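Local coordinates for CBS domain-containing protein CBSX2, chloroplastic (Arabidopsis thaliana, PDB 3SL7) that probably regulates the chloroplast thioredoxin system through its pair of CBS domains, and in this way modulates plant development, at residues 27-32 with 90-95; 51-56 with 98-103; 39-44 with 139-144. All coordinates share one frame; numbering follows the deposited sequence.

Contact 1. Residues 27-32 with 90-95; sequences DALELL and KLISKT
With its CG turned away from its own carbonyl carbon (chi1 -77°) and CD1 continuing in extended form (chi2 170°), L29 reaches out from helix 25-35 to meet I92 of helix 85-93 and T95 just beyond it. Helix 25-35 belongs to the first CBS domain of this paired-CBS fold, and the contact docks the later helix against it through a few methyl groups. I92 has its CB aimed to one side of the partner helix, but chi1 -67° sends CG1 toward that helix and CD1 carries on in the same direction. The two side chains cross at a slant, L29 CD1 lying 3.7 Å from I92 CD1. T95 approaches the same methyl tip to tip, with T95 CG2 at 4.1 Å from L29 CD1. The interface is small and apolar, and no hydrogen bond spans it. L29 also packs on L58 and L59, while L155 of the second subunit touches it and K158 of that subunit lies against I92 and T95, so the buried methyls also form part of the dimer interface. The rotation of T95 that offers its methyl to L29 leaves OG1 for polar partners: it is hydrogen-bonded to D26 OD1 of helix 25-35, one residue before D27, which adds a polar tie beside the apolar touch. In the last turn before T95, K90 O is gripped twice from one face of its plane, by K94 N at 3.3 Å and by S93 OG, whose hydroxyl donates over 2.7 Å.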
loop_
_atom_site.group_PDB
_atom_site.type_symbol
_atom_site.label_atom_id
_atom_site.label_comp_id
_atom_site.label_asym_id
_atom_site.label_seq_id
_atom_site.Cartn_x
_atom_site.Cartn_y
_atom_site.Cartn_z
ATOM N N ASP A 27 -12.732 13.141 3.855
ATOM C CA ASP A 27 -11.507 13.701 3.305
ATOM C C ASP A 27 -10.299 12.810 3.566
ATOM O O ASP A 27 -9.422 12.698 2.712
ATOM C CB ASP A 27 -11.256 15.110 3.829
ATOM C CG ASP A 27 -12.239 16.114 3.269
ATOM O OD1 ASP A 27 -12.907 15.811 2.255
ATOM O OD2 ASP A 27 -12.332 17.211 3.847
ATOM N N ALA A 28 -10.249 12.188 4.744
ATOM C CA ALA A 28 -9.182 11.247 5.060
ATOM C C ALA A 28 -9.244 10.048 4.109
ATOM O O ALA A 28 -8.226 9.618 3.577
ATOM C CB ALA A 28 -9.283 10.793 6.508
ATOM N N LEU A 29 -10.441 9.512 3.894
ATOM C CA LEU A 29 -10.614 8.417 2.940
ATOM C C LEU A 29 -10.139 8.826 1.550
ATOM O O LEU A 29 -9.437 8.070 0.885
ATOM C CB LEU A 29 -12.077 7.962 2.888
ATOM C CG LEU A 29 -12.544 7.085 4.046
ATOM C CD1 LEU A 29 -14.063 6.897 4.016
ATOM C CD2 LEU A 29 -11.830 5.751 4.039
ATOM N N GLU A 30 -10.516 10.029 1.119
ATOM C CA GLU A 30 -10.113 10.530 -0.196
ATOM C C GLU A 30 -8.588 10.596 -0.312
ATOM O O GLU A 30 -8.010 10.215 -1.334
ATOM C CB GLU A 30 -10.727 11.907 -0.470
ATOM C CG GLU A 30 -10.766 12.279 -1.948
ATOM C CD GLU A 30 -11.464 13.601 -2.204
ATOM O OE1 GLU A 30 -11.333 14.134 -3.328
ATOM O OE2 GLU A 30 -12.142 14.105 -1.284
ATOM N N LEU A 31 -7.949 11.085 0.745
ATOM C CA LEU A 31 -6.495 11.196 0.793
ATOM C C LEU A 31 -5.851 9.821 0.733
ATOM O O LEU A 31 -4.853 9.623 0.029
ATOM C CB LEU A 31 -6.057 11.931 2.061
ATOM C CG LEU A 31 -4.560 12.244 2.129
ATOM C CD1 LEU A 31 -4.159 13.099 0.933
ATOM C CD2 LEU A 31 -4.221 12.949 3.427
ATOM N N LEU A 32 -6.415 8.870 1.480
ATOM C CA LEU A 32 -5.928 7.494 1.434
ATOM C C LEU A 32 -5.924 6.971 0.012
ATOM O O LEU A 32 -4.913 6.457 -0.447
ATOM C CB LEU A 32 -6.786 6.563 2.284
ATOM C CG LEU A 32 -6.629 6.593 3.797
ATOM C CD1 LEU A 32 -7.622 5.621 4.407
ATOM C CD2 LEU A 32 -5.209 6.221 4.184
ATOM N N LYS A 90 -22.719 1.342 2.300
ATOM C CA LYS A 90 -23.339 1.560 3.603
ATOM C C LYS A 90 -22.365 2.279 4.527
ATOM O O LYS A 90 -22.732 3.239 5.199
ATOM C CB LYS A 90 -23.773 0.244 4.236
ATOM C CG LYS A 90 -25.006 -0.377 3.591
ATOM C CD LYS A 90 -25.646 -1.411 4.507
ATOM C CE LYS A 90 -26.870 -2.051 3.870
ATOM N NZ LYS A 90 -26.513 -3.261 3.079
ATOM N N LEU A 91 -21.122 1.809 4.559
ATOM C CA LEU A 91 -20.099 2.417 5.404
ATOM C C LEU A 91 -19.866 3.851 4.973
ATOM O O LEU A 91 -19.876 4.770 5.793
ATOM C CB LEU A 91 -18.792 1.617 5.331
ATOM C CG LEU A 91 -18.824 0.216 5.954
ATOM C CD1 LEU A 91 -17.487 -0.494 5.778
ATOM C CD2 LEU A 91 -19.203 0.285 7.426
ATOM N N ILE A 92 -19.658 4.044 3.675
ATOM C CA ILE A 92 -19.392 5.378 3.158
ATOM C C ILE A 92 -20.536 6.329 3.502
ATOM O O ILE A 92 -20.313 7.508 3.764
ATOM C CB ILE A 92 -19.156 5.376 1.640
ATOM C CG1 ILE A 92 -17.858 4.636 1.309
ATOM C CG2 ILE A 92 -19.077 6.807 1.112
ATOM C CD1 ILE A 92 -16.648 5.338 1.832
ATOM N N SER A 93 -21.762 5.818 3.515
ATOM C CA SER A 93 -22.909 6.679 3.795
ATOM C C SER A 93 -22.893 7.173 5.239
ATOM O O SER A 93 -23.351 8.276 5.531
ATOM C CB SER A 93 -24.233 5.975 3.473
ATOM O OG SER A 93 -24.583 5.035 4.474
ATOM N N LYS A 94 -22.340 6.361 6.134
ATOM C CA LYS A 94 -22.342 6.672 7.562
ATOM C C LYS A 94 -21.134 7.485 8.046
ATOM O O LYS A 94 -20.994 7.723 9.250
ATOM C CB LYS A 94 -22.471 5.380 8.374
ATOM C CG LYS A 94 -23.884 4.781 8.340
ATOM C CD LYS A 94 -23.864 3.298 8.654
ATOM C CE LYS A 94 -23.174 3.019 9.975
ATOM N NZ LYS A 94 -22.958 1.563 10.183
ATOM N N THR A 95 -20.278 7.914 7.116
ATOM C CA THR A 95 -19.070 8.672 7.454
ATOM C C THR A 95 -19.358 10.158 7.647
ATOM O O THR A 95 -18.592 10.876 8.296
ATOM C CB THR A 95 -18.014 8.556 6.344
ATOM O OG1 THR A 95 -18.563 9.061 5.120
ATOM C CG2 THR A 95 -17.591 7.108 6.145
#

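Contact 2. Residues 51-56 with 98-103; sequences GVVSDY and KVVGDL
Between V53 and V100 no flat group intervenes; the one aromatic ring of the two segments, Y56, is turned to S54, whose CB sits over the centre of one face, 3.1 Å above the ring plane. The contact proper is made by branched aliphatic carbons, where strand 49-54 of the first CBS domain meets the short, weakly bonded helix 100-103. V53 points at that helix with CG1 set between its own backbone N and carbonyl carbon (chi1 68°), and the two valines meet aslant, V53 CG1 at 4.0 Å from V100 CG1. The same V100 methyl lies 4.2 Å from V53 CB, near the branch point as well as the branch. The other V53 methyl, CG2, is 4.2 Å from L103 O and thus borders the single short turn in which L103 N bonds to V100 O (2.8 Å). L40, V42 and L58 also touch V53, and A28 and V42 touch V100. Strand 105-106 follows helix 100-103 and pairs beside strand 49-54 (V52 with T105), so residues of the second CBS sequence region complete the sheet of the first. With no hydrogen bond between the segments, their association rests on burial of aliphatic carbon.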
loop_
_atom_site.group_PDB
_atom_site.type_symbol
_atom_site.label_atom_id
_atom_site.label_comp_id
_atom_site.label_asym_id
_atom_site.label_seq_id
_atom_site.Cartn_x
_atom_site.Cartn_y
_atom_site.Cartn_z
ATOM N N GLY A 51 -1.385 11.178 16.522
ATOM C CA GLY A 51 -1.968 9.869 16.334
ATOM C C GLY A 51 -1.732 9.310 14.956
ATOM O O GLY A 51 -1.017 9.886 14.141
ATOM N N VAL A 52 -2.320 8.148 14.719
ATOM C CA VAL A 52 -2.284 7.513 13.415
ATOM C C VAL A 52 -3.683 6.978 13.156
ATOM O O VAL A 52 -4.429 6.686 14.094
ATOM C CB VAL A 52 -1.265 6.346 13.371
ATOM C CG1 VAL A 52 0.168 6.872 13.629
ATOM C CG2 VAL A 52 -1.628 5.283 14.396
ATOM N N VAL A 53 -4.044 6.855 11.885
ATOM C CA VAL A 53 -5.374 6.353 11.531
ATOM C C VAL A 53 -5.264 5.547 10.253
ATOM O O VAL A 53 -4.490 5.897 9.357
ATOM C CB VAL A 53 -6.407 7.503 11.393
ATOM C CG1 VAL A 53 -6.086 8.379 10.189
ATOM C CG2 VAL A 53 -7.816 6.925 11.302
ATOM N N SER A 54 -5.999 4.441 10.194
ATOM C CA SER A 54 -5.935 3.540 9.059
ATOM C C SER A 54 -7.260 3.397 8.360
ATOM O O SER A 54 -8.293 3.792 8.903
ATOM C CB SER A 54 -5.499 2.161 9.533
ATOM O OG SER A 54 -4.215 2.234 10.106
ATOM N N ASP A 55 -7.234 2.809 7.164
ATOM C CA ASP A 55 -8.475 2.502 6.454
ATOM C C ASP A 55 -9.411 1.655 7.326
ATOM O O ASP A 55 -10.610 1.878 7.328
ATOM C CB ASP A 55 -8.211 1.821 5.101
ATOM C CG ASP A 55 -7.176 0.702 5.185
ATOM O OD1 ASP A 55 -6.818 0.270 6.302
ATOM O OD2 ASP A 55 -6.726 0.244 4.116
ATOM N N TYR A 56 -8.854 0.710 8.081
ATOM C CA TYR A 56 -9.656 -0.149 8.956
ATOM C C TYR A 56 -10.341 0.629 10.088
ATOM O O TYR A 56 -11.339 0.174 10.646
ATOM C CB TYR A 56 -8.834 -1.341 9.502
ATOM C CG TYR A 56 -7.528 -0.995 10.186
ATOM C CD1 TYR A 56 -6.305 -1.313 9.601
ATOM C CD2 TYR A 56 -7.510 -0.360 11.424
ATOM C CE1 TYR A 56 -5.103 -1.001 10.232
ATOM C CE2 TYR A 56 -6.313 -0.042 12.055
ATOM C CZ TYR A 56 -5.116 -0.366 11.458
ATOM O OH TYR A 56 -3.928 -0.047 12.090
ATOM N N LYS A 98 -18.513 12.657 10.612
ATOM C CA LYS A 98 -17.521 12.044 11.498
ATOM C C LYS A 98 -16.137 12.604 11.211
ATOM O O LYS A 98 -15.862 13.040 10.090
ATOM C CB LYS A 98 -17.522 10.518 11.374
ATOM C CG LYS A 98 -18.794 9.844 11.913
ATOM C CD LYS A 98 -18.675 8.334 11.809
ATOM C CE LYS A 98 -19.975 7.647 12.208
ATOM N NZ LYS A 98 -20.000 6.230 11.729
ATOM N N VAL A 99 -15.279 12.608 12.227
ATOM C CA VAL A 99 -13.925 13.131 12.061
ATOM C C VAL A 99 -12.847 12.124 12.455
ATOM O O VAL A 99 -13.092 11.185 13.211
ATOM C CB VAL A 99 -13.625 14.418 12.881
ATOM C CG1 VAL A 99 -14.106 15.693 12.212
ATOM C CG2 VAL A 99 -13.913 14.266 14.371
ATOM N N VAL A 100 -11.639 12.353 11.954
ATOM C CA VAL A 100 -10.513 11.470 12.233
ATOM C C VAL A 100 -10.277 11.313 13.731
ATOM O O VAL A 100 -10.070 10.209 14.205
ATOM C CB VAL A 100 -9.226 11.983 11.554
ATOM C CG1 VAL A 100 -7.989 11.293 12.156
ATOM C CG2 VAL A 100 -9.314 11.752 10.053
ATOM N N GLY A 101 -10.300 12.422 14.464
ATOM C CA GLY A 101 -10.058 12.392 15.894
ATOM C C GLY A 101 -10.792 11.266 16.607
ATOM O O GLY A 101 -10.224 10.608 17.468
ATOM N N ASP A 102 -12.057 11.034 16.260
ATOM C CA ASP A 102 -12.831 10.009 16.953
ATOM C C ASP A 102 -12.277 8.606 16.710
ATOM O O ASP A 102 -12.398 7.730 17.566
ATOM C CB ASP A 102 -14.314 10.085 16.538
ATOM C CG ASP A 102 -15.035 11.278 17.170
ATOM O OD1 ASP A 102 -14.663 12.421 16.863
ATOM O OD2 ASP A 102 -16.013 11.066 17.909
ATOM N N LEU A 103 -11.660 8.395 15.553
ATOM C CA LEU A 103 -11.360 7.042 15.083
ATOM C C LEU A 103 -9.883 6.703 15.129
ATOM O O LEU A 103 -9.491 5.559 14.911
ATOM C CB LEU A 103 -11.839 6.879 13.649
ATOM C CG LEU A 103 -13.316 7.220 13.412
ATOM C CD1 LEU A 103 -13.685 6.957 11.968
ATOM C CD2 LEU A 103 -14.197 6.414 14.347
#

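Contact 3. Residues 39-44 with 139-144; sequences GLPVID and GKLIGI
L141 lies across both P41 and I43 at about a right angle, one leucine serving two residues of the facing strand. Its CG stands opposite its backbone N (chi1 -179°), which carries CD2 over to the proline ring: L141 CD2 is 3.7 Å from P41 CB, and it approaches P41 CG equally closely. The same methyl reaches I43, with L141 CD2 at 3.8 Å from I43 CG2, and L141 CB is 4.0 Å from I43 CG2. Further along, I144 makes a looser approach to the other end of the ring, I144 CD1 being 4.5 Å from P41 CD. The two strand segments run almost oppositely (169° between their directions), yet the segment axes come no closer than 9.6 Å and no hydrogen bond joins them. They belong to two separate sheets, which meet through these side chains. L16 also touches L141 and I144, and K140 NZ bonds to N46 O, tying the turn before one strand to the loop after the other. I142 and G143 together face V134 in a classic beta bulge. Sheets of two CBS domains packed face to face through aliphatic side chains are the hallmark of the CBS pair, or Bateman module.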
loop_
_atom_site.group_PDB
_atom_site.type_symbol
_atom_site.label_atom_id
_atom_site.label_comp_id
_atom_site.label_asym_id
_atom_site.label_seq_id
_atom_site.Cartn_x
_atom_site.Cartn_y
_atom_site.Cartn_z
ATOM N N GLY A 39 -2.800 3.975 5.560
ATOM C CA GLY A 39 -2.767 4.599 6.864
ATOM C C GLY A 39 -2.157 5.976 6.782
ATOM O O GLY A 39 -1.418 6.283 5.847
ATOM N N LEU A 40 -2.475 6.806 7.765
ATOM C CA LEU A 40 -2.045 8.199 7.767
ATOM C C LEU A 40 -1.646 8.620 9.160
ATOM O O LEU A 40 -2.360 8.322 10.123
ATOM C CB LEU A 40 -3.208 9.097 7.345
ATOM C CG LEU A 40 -3.827 8.900 5.965
ATOM C CD1 LEU A 40 -5.245 9.467 5.964
ATOM C CD2 LEU A 40 -2.972 9.561 4.900
ATOM N N PRO A 41 -0.519 9.338 9.276
ATOM C CA PRO A 41 -0.211 9.962 10.558
ATOM C C PRO A 41 -1.158 11.125 10.769
ATOM O O PRO A 41 -1.547 11.799 9.812
ATOM C CB PRO A 41 1.231 10.472 10.370
ATOM C CG PRO A 41 1.421 10.582 8.907
ATOM C CD PRO A 41 0.551 9.535 8.279
ATOM N N VAL A 42 -1.548 11.346 12.016
ATOM C CA VAL A 42 -2.381 12.485 12.348
ATOM C C VAL A 42 -1.549 13.501 13.113
ATOM O O VAL A 42 -0.907 13.159 14.108
ATOM C CB VAL A 42 -3.585 12.049 13.203
ATOM C CG1 VAL A 42 -4.608 13.182 13.321
ATOM C CG2 VAL A 42 -4.244 10.785 12.581
ATOM N N ILE A 43 -1.546 14.740 12.641
ATOM C CA ILE A 43 -0.828 15.816 13.306
ATOM C C ILE A 43 -1.802 16.889 13.768
ATOM O O ILE A 43 -2.966 16.887 13.357
ATOM C CB ILE A 43 0.176 16.484 12.349
ATOM C CG1 ILE A 43 -0.551 16.968 11.086
ATOM C CG2 ILE A 43 1.277 15.513 11.987
ATOM C CD1 ILE A 43 0.242 17.960 10.267
ATOM N N ASP A 44 -1.338 17.797 14.625
ATOM C CA ASP A 44 -2.116 18.986 14.918
ATOM C C ASP A 44 -1.616 20.121 14.051
ATOM O O ASP A 44 -0.750 19.926 13.193
ATOM C CB ASP A 44 -2.090 19.354 16.403
ATOM C CG ASP A 44 -0.714 19.784 16.889
ATOM O OD1 ASP A 44 0.186 20.034 16.054
ATOM O OD2 ASP A 44 -0.540 19.895 18.125
ATOM N N GLY A 139 8.741 16.455 19.145
ATOM C CA GLY A 139 7.580 15.617 18.887
ATOM C C GLY A 139 6.902 15.943 17.569
ATOM O O GLY A 139 5.818 15.442 17.284
ATOM N N LYS A 140 7.540 16.776 16.756
ATOM C CA LYS A 140 7.053 17.070 15.409
ATOM C C LYS A 140 7.310 15.903 14.464
ATOM O O LYS A 140 8.374 15.293 14.490
ATOM C CB LYS A 140 7.728 18.319 14.836
ATOM C CG LYS A 140 7.623 19.558 15.705
ATOM C CD LYS A 140 6.194 19.807 16.155
ATOM C CE LYS A 140 6.071 21.153 16.860
ATOM N NZ LYS A 140 6.416 22.271 15.936
ATOM N N LEU A 141 6.330 15.606 13.616
ATOM C CA LEU A 141 6.468 14.555 12.623
ATOM C C LEU A 141 7.504 14.963 11.584
ATOM O O LEU A 141 7.332 15.975 10.914
ATOM C CB LEU A 141 5.130 14.349 11.925
ATOM C CG LEU A 141 5.119 13.263 10.866
ATOM C CD1 LEU A 141 5.470 11.948 11.531
ATOM C CD2 LEU A 141 3.736 13.192 10.202
ATOM N N ILE A 142 8.579 14.192 11.445
ATOM C CA ILE A 142 9.605 14.553 10.466
ATOM C C ILE A 142 9.765 13.481 9.401
ATOM O O ILE A 142 10.435 13.673 8.392
ATOM C CB ILE A 142 10.965 14.861 11.122
ATOM C CG1 ILE A 142 11.466 13.664 11.929
ATOM C CG2 ILE A 142 10.866 16.094 12.004
ATOM C CD1 ILE A 142 12.913 13.841 12.453
ATOM N N GLY A 143 9.123 12.343 9.618
ATOM C CA GLY A 143 9.173 11.291 8.633
ATOM C C GLY A 143 8.368 10.098 9.077
ATOM O O GLY A 143 7.749 10.098 10.135
ATOM N N ILE A 144 8.389 9.060 8.265
ATOM C CA ILE A 144 7.780 7.821 8.671
ATOM C C ILE A 144 8.657 6.678 8.188
ATOM O O ILE A 144 9.269 6.763 7.123
ATOM C CB ILE A 144 6.296 7.722 8.154
ATOM C CG1 ILE A 144 5.552 6.589 8.841
ATOM C CG2 ILE A 144 6.230 7.547 6.639
ATOM C CD1 ILE A 144 4.035 6.747 8.754
#

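In the fold
Along the chain the segments come in the order 27-32, 39-44, 51-56, 90-95, 98-103 and 139-144, so each contact joins an early part of the chain to a later one. Contact 2 occupies the middle: its centre lies about 11 Å from that of contact 1 and 13 Å from that of contact 3, while contacts 1 and 3 are about 20 Å apart. Contacts 2 and 3 share a sheet, in which strands 39-43 and 49-54 are neighbours, and helix 25-35 leads into strand 39-43 and packs on it through L32 and L40. A continuous core thus runs from the second-subunit interface at contact 1 to the junction between the CBS domains at contact 3.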